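Local coordinates for FEZ-1 protein (Fluoribacter gormanii, PDB 5W90) that probably hydrolyses the beta-lactam ring of antibiotics, as a zinc-dependent metallo-beta-lactamase of subclass B3, at residues 2-7 with 41-46; 175-180 with 194-199; 180-185 with 258-263. The protein carries 2 engineered substitutions. All coordinates share one frame; numbering follows the deposited sequence. Where two conformers were deposited one is given.

Contact 1: residues 2-7 with 41-46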
loop_
_atom_site.group_PDB
_atom_site.type_symbol
_atom_site.label_atom_id
_atom_site.label_comp_id
_atom_site.label_asym_id
_atom_site.label_seq_id
_atom_site.Cartn_x
_atom_site.Cartn_y
_atom_site.Cartn_z
ATOM N N TYR A 2 -13.445 -12.374 1.292
ATOM C CA TYR A 2 -13.100 -11.066 0.737
ATOM C C TYR A 2 -13.724 -10.916 -0.656
ATOM O O TYR A 2 -13.560 -11.805 -1.486
ATOM C CB TYR A 2 -11.583 -10.828 0.726
ATOM C CG TYR A 2 -11.268 -9.378 0.491
ATOM C CD1 TYR A 2 -11.246 -8.478 1.543
ATOM C CD2 TYR A 2 -11.131 -8.873 -0.781
ATOM C CE1 TYR A 2 -11.011 -7.124 1.343
ATOM C CE2 TYR A 2 -10.914 -7.523 -1.000
ATOM C CZ TYR A 2 -10.855 -6.643 0.061
ATOM O OH TYR A 2 -10.667 -5.305 -0.147
ATOM N N PRO A 3 -14.464 -9.813 -0.969
ATOM C CA PRO A 3 -15.058 -9.629 -2.300
ATOM C C PRO A 3 -13.987 -9.570 -3.401
ATOM O O PRO A 3 -13.134 -8.661 -3.378
ATOM C CB PRO A 3 -15.821 -8.290 -2.211
ATOM C CG PRO A 3 -15.168 -7.582 -1.037
ATOM C CD PRO A 3 -14.808 -8.696 -0.074
ATOM N N MET A 4 -14.032 -10.535 -4.328
ATOM C CA MET A 4 -13.063 -10.611 -5.415
ATOM C C MET A 4 -13.092 -9.308 -6.211
ATOM O O MET A 4 -14.119 -8.897 -6.752
ATOM C CB MET A 4 -13.370 -11.806 -6.321
ATOM C CG MET A 4 -13.216 -13.124 -5.598
ATOM S SD MET A 4 -11.800 -13.114 -4.476
ATOM C CE MET A 4 -10.465 -13.303 -5.660
ATOM N N PRO A 5 -11.974 -8.581 -6.303
ATOM C CA PRO A 5 -11.953 -7.374 -7.114
ATOM C C PRO A 5 -12.228 -7.613 -8.615
ATOM O O PRO A 5 -12.014 -8.695 -9.127
ATOM C CB PRO A 5 -10.517 -6.895 -6.968
ATOM C CG PRO A 5 -9.993 -7.542 -5.752
ATOM C CD PRO A 5 -10.705 -8.851 -5.619
ATOM N N ASN A 6 -12.642 -6.549 -9.296
ATOM C CA ASN A 6 -12.795 -6.523 -10.723
ATOM C C ASN A 6 -11.577 -5.847 -11.346
ATOM O O ASN A 6 -10.929 -5.019 -10.713
ATOM C CB ASN A 6 -14.080 -5.780 -11.093
ATOM C CG ASN A 6 -15.289 -6.386 -10.409
ATOM O OD1 ASN A 6 -15.714 -7.495 -10.778
ATOM N ND2 ASN A 6 -15.881 -5.644 -9.455
ATOM N N PRO A 7 -11.238 -6.164 -12.617
ATOM C CA PRO A 7 -10.155 -5.468 -13.303
ATOM C C PRO A 7 -10.447 -3.981 -13.502
ATOM O O PRO A 7 -11.609 -3.544 -13.507
ATOM C CB PRO A 7 -10.043 -6.122 -14.672
ATOM C CG PRO A 7 -11.117 -7.128 -14.742
ATOM C CD PRO A 7 -11.868 -7.192 -13.440
ATOM N N SER A 41 1.004 -7.102 -4.309
ATOM C CA SER A 41 0.803 -8.296 -5.085
ATOM C C SER A 41 -0.663 -8.770 -5.032
ATOM O O SER A 41 -1.078 -9.627 -5.838
ATOM C CB SER A 41 1.717 -9.371 -4.566
ATOM O OG SER A 41 1.477 -9.565 -3.190
ATOM N N ASP A 42 -1.449 -8.216 -4.105
ATOM C CA ASP A 42 -2.901 -8.458 -4.002
ATOM C C ASP A 42 -3.209 -9.961 -3.810
ATOM O O ASP A 42 -2.421 -10.725 -3.197
ATOM C CB ASP A 42 -3.623 -7.846 -5.205
ATOM C CG ASP A 42 -3.276 -6.389 -5.474
ATOM O OD1 ASP A 42 -2.802 -5.701 -4.535
ATOM O OD2 ASP A 42 -3.452 -5.962 -6.640
ATOM N N LEU A 43 -4.411 -10.393 -4.226
ATOM C CA LEU A 43 -4.801 -11.776 -4.077
ATOM C C LEU A 43 -4.110 -12.627 -5.142
ATOM O O LEU A 43 -3.690 -12.129 -6.144
ATOM C CB LEU A 43 -6.325 -11.882 -4.189
ATOM C CG LEU A 43 -7.179 -11.118 -3.188
ATOM C CD1 LEU A 43 -8.634 -11.378 -3.501
ATOM C CD2 LEU A 43 -6.847 -11.528 -1.773
ATOM N N GLU A 44 -3.960 -13.930 -4.899
ATOM C CA GLU A 44 -3.370 -14.806 -5.930
ATOM C C GLU A 44 -4.136 -14.654 -7.259
ATOM O O GLU A 44 -3.523 -14.549 -8.353
ATOM C CB GLU A 44 -3.389 -16.266 -5.481
ATOM C CG GLU A 44 -2.286 -16.594 -4.488
ATOM C CD GLU A 44 -2.228 -18.055 -4.066
ATOM O OE1 GLU A 44 -1.904 -18.340 -2.921
ATOM O OE2 GLU A 44 -2.554 -18.898 -4.888
ATOM N N ALA A 45 -5.465 -14.545 -7.181
ATOM C CA ALA A 45 -6.282 -14.367 -8.419
ATOM C C ALA A 45 -5.939 -13.075 -9.173
ATOM O O ALA A 45 -6.247 -12.974 -10.343
ATOM C CB ALA A 45 -7.747 -14.398 -8.079
ATOM N N ASN A 46 -5.320 -12.092 -8.496
ATOM C CA ASN A 46 -5.020 -10.795 -9.118
ATOM C C ASN A 46 -3.640 -10.778 -9.795
ATOM O O ASN A 46 -3.341 -9.846 -10.496
ATOM C CB ASN A 46 -5.085 -9.639 -8.107
ATOM C CG ASN A 46 -6.427 -9.542 -7.404
ATOM O OD1 ASN A 46 -6.461 -9.401 -6.185
ATOM N ND2 ASN A 46 -7.523 -9.674 -8.153
HETATM O O HOH W 1 -10.340 -10.468 -8.157
#

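Contact 2: residues 175-180 with 194-199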
loop_
_atom_site.group_PDB
_atom_site.type_symbol
_atom_site.label_atom_id
_atom_site.label_comp_id
_atom_site.label_asym_id
_atom_site.label_seq_id
_atom_site.Cartn_x
_atom_site.Cartn_y
_atom_site.Cartn_z
ATOM N N ILE A 175 -4.430 3.438 7.858
ATOM C CA ILE A 175 -4.559 3.697 9.322
ATOM C C ILE A 175 -5.997 3.423 9.770
ATOM O O ILE A 175 -6.487 3.943 10.760
ATOM C CB ILE A 175 -4.105 5.097 9.736
ATOM C CG1 ILE A 175 -4.819 6.186 8.933
ATOM C CG2 ILE A 175 -2.600 5.214 9.620
ATOM C CD1 ILE A 175 -4.696 7.545 9.590
ATOM N N GLY A 176 -6.630 2.486 9.080
ATOM C CA GLY A 176 -7.926 2.021 9.485
ATOM C C GLY A 176 -7.840 1.024 10.635
ATOM O O GLY A 176 -6.903 0.286 10.783
ATOM N N VAL A 177 -8.816 1.085 11.518
ATOM C CA VAL A 177 -8.990 0.120 12.585
ATOM C C VAL A 177 -9.966 -0.937 12.085
ATOM O O VAL A 177 -11.165 -0.617 11.859
ATOM C CB VAL A 177 -9.535 0.770 13.856
ATOM C CG1 VAL A 177 -9.756 -0.259 14.964
ATOM C CG2 VAL A 177 -8.653 1.895 14.364
ATOM N N ASN A 178 -9.493 -2.185 11.989
ATOM C CA ASN A 178 -10.345 -3.261 11.472
ATOM C C ASN A 178 -11.356 -3.643 12.540
ATOM O O ASN A 178 -11.068 -3.588 13.737
ATOM C CB ASN A 178 -9.576 -4.491 11.007
ATOM C CG ASN A 178 -8.971 -4.303 9.637
ATOM O OD1 ASN A 178 -9.223 -3.286 8.978
ATOM N ND2 ASN A 178 -8.259 -5.314 9.161
ATOM N N PRO A 179 -12.573 -4.050 12.125
ATOM C CA PRO A 179 -13.584 -4.488 13.076
ATOM C C PRO A 179 -13.042 -5.614 13.960
ATOM O O PRO A 179 -12.595 -6.611 13.464
ATOM C CB PRO A 179 -14.732 -4.975 12.187
ATOM C CG PRO A 179 -14.527 -4.267 10.874
ATOM C CD PRO A 179 -13.044 -4.097 10.729
ATOM N N GLY A 180 -13.121 -5.432 15.281
ATOM C CA GLY A 180 -12.675 -6.454 16.219
ATOM C C GLY A 180 -11.332 -6.114 16.843
ATOM O O GLY A 180 -10.996 -6.648 17.854
ATOM N N GLU A 194 -0.631 3.348 20.690
ATOM C CA GLU A 194 0.506 4.289 20.620
ATOM C C GLU A 194 0.989 4.384 19.164
ATOM O O GLU A 194 1.322 5.504 18.653
ATOM C CB GLU A 194 1.631 3.840 21.558
ATOM C CG GLU A 194 1.261 3.853 23.036
ATOM C CD GLU A 194 2.331 3.253 23.941
ATOM O OE1 GLU A 194 3.491 3.615 23.752
ATOM O OE2 GLU A 194 2.002 2.393 24.789
ATOM N N ASP A 195 0.988 3.254 18.486
ATOM C CA ASP A 195 1.431 3.139 17.051
ATOM C C ASP A 195 0.484 3.926 16.116
ATOM O O ASP A 195 0.951 4.730 15.277
ATOM C CB ASP A 195 1.585 1.658 16.677
ATOM C CG ASP A 195 2.924 1.045 17.019
ATOM O OD1 ASP A 195 3.753 1.734 17.685
ATOM O OD2 ASP A 195 3.176 -0.082 16.590
ATOM N N TYR A 196 -0.832 3.714 16.234
ATOM C CA TYR A 196 -1.784 4.524 15.484
ATOM C C TYR A 196 -1.560 6.018 15.738
ATOM O O TYR A 196 -1.655 6.810 14.799
ATOM C CB TYR A 196 -3.243 4.181 15.817
ATOM C CG TYR A 196 -3.847 2.996 15.087
ATOM C CD1 TYR A 196 -4.339 3.103 13.792
ATOM C CD2 TYR A 196 -3.950 1.762 15.692
ATOM C CE1 TYR A 196 -4.950 2.030 13.152
ATOM C CE2 TYR A 196 -4.487 0.658 15.041
ATOM C CZ TYR A 196 -5.029 0.804 13.780
ATOM O OH TYR A 196 -5.588 -0.252 13.127
ATOM N N LYS A 197 -1.397 6.432 17.005
ATOM C CA LYS A 197 -1.213 7.870 17.331
ATOM C C LYS A 197 0.049 8.411 16.628
ATOM O O LYS A 197 0.070 9.516 16.105
ATOM C CB LYS A 197 -1.216 8.004 18.844
ATOM C CG LYS A 197 -2.581 7.690 19.483
ATOM C CD LYS A 197 -2.532 7.593 20.993
ATOM C CE LYS A 197 -3.807 7.025 21.582
ATOM N NZ LYS A 197 -3.723 7.023 23.062
ATOM N N HIS A 198 1.119 7.619 16.663
ATOM C CA HIS A 198 2.325 7.973 15.908
ATOM C C HIS A 198 2.030 8.139 14.419
ATOM O O HIS A 198 2.474 9.153 13.822
ATOM C CB HIS A 198 3.434 6.947 16.108
ATOM C CG HIS A 198 4.681 7.307 15.364
ATOM N ND1 HIS A 198 5.458 8.382 15.719
ATOM C CD2 HIS A 198 5.278 6.770 14.275
ATOM C CE1 HIS A 198 6.490 8.481 14.881
ATOM N NE2 HIS A 198 6.394 7.511 14.000
ATOM N N SER A 199 1.283 7.189 13.811
ATOM C CA SER A 199 0.927 7.286 12.399
ATOM C C SER A 199 0.147 8.573 12.089
ATOM O O SER A 199 0.365 9.195 11.077
ATOM C CB SER A 199 0.193 6.080 11.936
ATOM O OG SER A 199 1.038 4.958 11.991
#

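Contact 3: residues 180-185 with 258-263. Engineered in segment 258-263: Gly263 (natural residue Ala).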
loop_
_atom_site.group_PDB
_atom_site.type_symbol
_atom_site.label_atom_id
_atom_site.label_comp_id
_atom_site.label_asym_id
_atom_site.label_seq_id
_atom_site.Cartn_x
_atom_site.Cartn_y
_atom_site.Cartn_z
ATOM N N GLY A 180 -13.121 -5.432 15.281
ATOM C CA GLY A 180 -12.675 -6.454 16.219
ATOM C C GLY A 180 -11.332 -6.114 16.843
ATOM O O GLY A 180 -10.996 -6.648 17.854
ATOM N N TYR A 181 -10.527 -5.273 16.193
ATOM C CA TYR A 181 -9.242 -4.836 16.764
ATOM C C TYR A 181 -9.423 -4.276 18.189
ATOM O O TYR A 181 -10.383 -3.585 18.452
ATOM C CB TYR A 181 -8.600 -3.750 15.920
ATOM C CG TYR A 181 -7.752 -4.167 14.750
ATOM C CD1 TYR A 181 -7.776 -5.446 14.244
ATOM C CD2 TYR A 181 -6.879 -3.245 14.184
ATOM C CE1 TYR A 181 -6.964 -5.809 13.180
ATOM C CE2 TYR A 181 -6.035 -3.595 13.148
ATOM C CZ TYR A 181 -6.079 -4.887 12.649
ATOM O OH TYR A 181 -5.261 -5.214 11.606
ATOM N N LYS A 182 -8.555 -4.711 19.105
ATOM C CA LYS A 182 -8.577 -4.291 20.503
ATOM C C LYS A 182 -7.533 -3.179 20.711
ATOM O O LYS A 182 -6.375 -3.379 20.386
ATOM C CB LYS A 182 -8.310 -5.437 21.467
ATOM C CG LYS A 182 -8.607 -5.048 22.924
ATOM C CD LYS A 182 -8.450 -6.148 23.976
ATOM C CE LYS A 182 -9.705 -6.959 24.188
ATOM N NZ LYS A 182 -10.871 -6.088 24.501
ATOM N N LEU A 183 -7.983 -1.986 21.119
ATOM C CA LEU A 183 -7.112 -0.823 21.211
ATOM C C LEU A 183 -6.669 -0.572 22.654
ATOM O O LEU A 183 -5.768 0.223 22.858
ATOM C CB LEU A 183 -7.842 0.414 20.673
ATOM C CG LEU A 183 -8.205 0.407 19.190
ATOM C CD1 LEU A 183 -8.893 1.726 18.782
ATOM C CD2 LEU A 183 -6.947 0.188 18.362
ATOM N N VAL A 184 -7.330 -1.239 23.596
ATOM C CA VAL A 184 -7.049 -1.066 25.040
ATOM C C VAL A 184 -6.536 -2.387 25.605
ATOM O O VAL A 184 -7.227 -3.316 25.475
ATOM C CB VAL A 184 -8.320 -0.681 25.798
ATOM C CG1 VAL A 184 -8.004 -0.370 27.248
ATOM C CG2 VAL A 184 -9.015 0.474 25.122
ATOM N N ASP A 185 -5.352 -2.346 26.187
ATOM C CA ASP A 185 -4.715 -3.534 26.799
ATOM C C ASP A 185 -4.677 -4.695 25.797
ATOM O O ASP A 185 -5.066 -5.761 26.142
ATOM C CB ASP A 185 -5.376 -3.861 28.129
ATOM C CG ASP A 185 -5.176 -2.792 29.188
ATOM O OD1 ASP A 185 -4.115 -2.193 29.250
ATOM O OD2 ASP A 185 -6.079 -2.620 29.905
ATOM N N LYS A 258 -12.538 5.906 21.739
ATOM C CA LYS A 258 -13.587 6.351 22.680
ATOM C C LYS A 258 -14.576 5.210 22.927
ATOM O O LYS A 258 -15.060 4.973 24.051
ATOM C CB LYS A 258 -14.311 7.565 22.091
ATOM C CG LYS A 258 -15.554 8.022 22.823
ATOM C CD LYS A 258 -16.121 9.288 22.220
ATOM C CE LYS A 258 -17.202 9.937 23.047
ATOM N NZ LYS A 258 -18.419 9.100 23.142
ATOM N N LYS A 259 -14.991 4.532 21.845
ATOM C CA LYS A 259 -15.992 3.464 22.029
ATOM C C LYS A 259 -15.455 2.359 22.949
ATOM O O LYS A 259 -16.163 1.819 23.837
ATOM C CB LYS A 259 -16.401 2.905 20.664
ATOM C CG LYS A 259 -17.551 1.923 20.730
ATOM C CD LYS A 259 -18.082 1.606 19.362
ATOM C CE LYS A 259 -19.296 0.724 19.469
ATOM N NZ LYS A 259 -19.788 0.358 18.122
ATOM N N GLN A 260 -14.183 2.019 22.783
ATOM C CA GLN A 260 -13.623 0.936 23.514
ATOM C C GLN A 260 -13.318 1.355 24.938
ATOM O O GLN A 260 -13.419 0.520 25.847
ATOM C CB GLN A 260 -12.374 0.454 22.794
ATOM C CG GLN A 260 -12.696 -0.248 21.493
ATOM C CD GLN A 260 -11.541 -1.029 20.910
ATOM O OE1 GLN A 260 -10.694 -1.557 21.663
ATOM N NE2 GLN A 260 -11.561 -1.204 19.596
ATOM N N GLU A 261 -12.983 2.637 25.138
ATOM C CA GLU A 261 -12.677 3.134 26.461
ATOM C C GLU A 261 -13.933 3.466 27.276
ATOM O O GLU A 261 -13.846 3.433 28.491
ATOM C CB GLU A 261 -11.771 4.349 26.389
ATOM C CG GLU A 261 -10.365 4.003 25.959
ATOM C CD GLU A 261 -9.441 5.196 25.924
ATOM O OE1 GLU A 261 -9.863 6.290 25.562
ATOM O OE2 GLU A 261 -8.278 5.025 26.256
ATOM N N THR A 262 -15.036 3.870 26.642
ATOM C CA THR A 262 -16.145 4.451 27.384
ATOM C C THR A 262 -17.505 3.895 26.974
ATOM O O THR A 262 -18.486 4.308 27.567
ATOM C CB THR A 262 -16.209 5.984 27.221
ATOM O OG1 THR A 262 -16.560 6.346 25.887
ATOM C CG2 THR A 262 -14.927 6.675 27.604
ATOM N N GLY A 263 -17.556 3.046 25.937
ATOM C CA GLY A 263 -18.841 2.631 25.335
ATOM C C GLY A 263 -19.396 1.381 26.004
ATOM O O GLY A 263 -20.477 0.942 25.528
ATOM O OXT GLY A 263 -18.813 0.827 26.997
#

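Contact 1: residues 2-7 with 41-46
Leu43 sets its CG anti to its own carbonyl carbon (chi1 -60°) and runs on extended through chi2, which carries CD1 out toward the N-terminal tail. There CD1 lies 3.9 Å from CD of Pro5, the two side chains meeting at a slant, and only grazes the Tyr2 ring. Met4 folds back at chi2 and chi3, so that its CE approaches CD1 of Leu43 and lies 3.8 Å from CB of Ala45; because this side chain has a second conformer, both contacts of CE are best taken as approximate. In the metallo-beta-lactamase fold, residues 41-46 join strand 35-39 to helix 47-56, while the tail crosses the rim of the zinc site: Tyr2 packs on His215, a zinc ligand, and its OH is bonded to Asp24. Polar links flank the apolar patch. Asn46 OD1 accepts a hydrogen bond from the backbone N of Leu43 at 3.0 Å (N-H...O 146°), and Asn46 N bonds back to Leu43 O at 2.9 Å. Asn46 ND2 donates a hydrogen bond to a water at 2.9 Å, and that water donates in turn to Pro5 O at 2.6 Å; with OD1 and ND2 each engaged, the amide's rotation should be set.

Contact 2: residues 175-180 with 194-199
Gly176 O is shared by two groups: the Tyr196 hydroxyl donates to it at 2.7 Å (OH to O), and ND1 of His149, a zinc ligand, bonds to the same oxygen. The phenol approaches with a C=O...donor angle of 127° and is tilted out of the carbonyl plane. Tyr196 reaches this point because its CG is anti to the carbonyl carbon, which sends the ring off helix 192-204 and across to the loop. The main chain of 175-176 borders the ring at its edge, near its plane, with Ile175 O 3.4 Å from CE1 of Tyr196. Val177 instead comes over a face. Its CG1 is anti to the backbone N, and the other branch, CG2, is thereby laid on the ring in a CH-pi contact 4.2 Å from the centroid and 28° off the normal. The Phe253 ring of helix 239-262 also meets the tyrosine, with the planes about 20° apart. A turn further along the helix, Ser199 adds a van der Waals contact: its CB lies 3.7 Å from CG2 of Ile175, while its OG is bonded to Pro147 O. The buried ring is thus held at its hydroxyl, at one edge and over a face. With a shared acceptor that probably helps to fix both the tyrosine and the rotation of the zinc-binding His149, this is consistent with a second shell around the zinc site of the metallo-beta-lactamase fold, a backbone carbonyl holding a histidine ligand.

Contact 3: residues 180-185 with 258-263
The last turn of the C-terminal helix 239-262 is tied to the loop 180-185 near the active site by one side-chain amide, that of Gln260, which faces the backbone of Tyr181 and Leu183. OE1 of Gln260 accepts a hydrogen bond from Leu183 N at 2.8 Å in a nearly straight line (N-H...O 173°), and NE2 of Gln260 donates to Tyr181 O at 2.9 Å, a more bent bond of 148° whose acceptor lies somewhat out of the amide plane. The pair recalls the way a parallel strand bonds to the residues on either side of Lys182, and together the two bonds set the rotation of the amide. Gln260 reaches so far because its CG is anti to its carbonyl carbon (chi1 -70°) and the chain is extended beyond it. A second bond from NE2, to Glu256 OE1 one turn earlier, should steady it further.

In the metallo-beta-lactamase fold this loop follows strand 165-172 and runs past the metal centre: the Tyr181 side chain leads away from the helix, touches His73, a zinc ligand, and bonds through OH to the backbone of His149, another. Leu183 points its CB toward the helix, crosses Gln260 at about a right angle, its CG 3.7 Å from NE2 of Gln260, and packs on Phe253 and Leu257 of the same helix. Val184 slides alongside Gln260 in the reverse direction, and its CG2 lies 3.9 Å from CG of Glu261, a van der Waals contact between the methyl and the aliphatic part of the glutamate, near solvent. Past Gln260, OG1 and N of Thr262 reach Lys258 O from opposite faces of its carbonyl plane, before the engineered Gly263 ends the chain.

In the fold
Contacts 2 and 3 belong together: they share Gly180, the loop after strand 165-172 supplies one side of each, and they touch where OH of Tyr196 lies 3.4 Å from CE2 of Tyr181. Contact 2 is buried and pairs the loop with helix 192-204 through an aromatic ring and a backbone carbonyl; contact 3, farther from the centre of the chain and only partly buried, ties that loop to the C-terminal helix through a polar amide. Contact 1 lies apart, about 24 Å from contact 2 between centres, on the surface. It joins the N-terminal tail to another loop by apolar touches and a water bridge. All three have side chains near the zinc ligands.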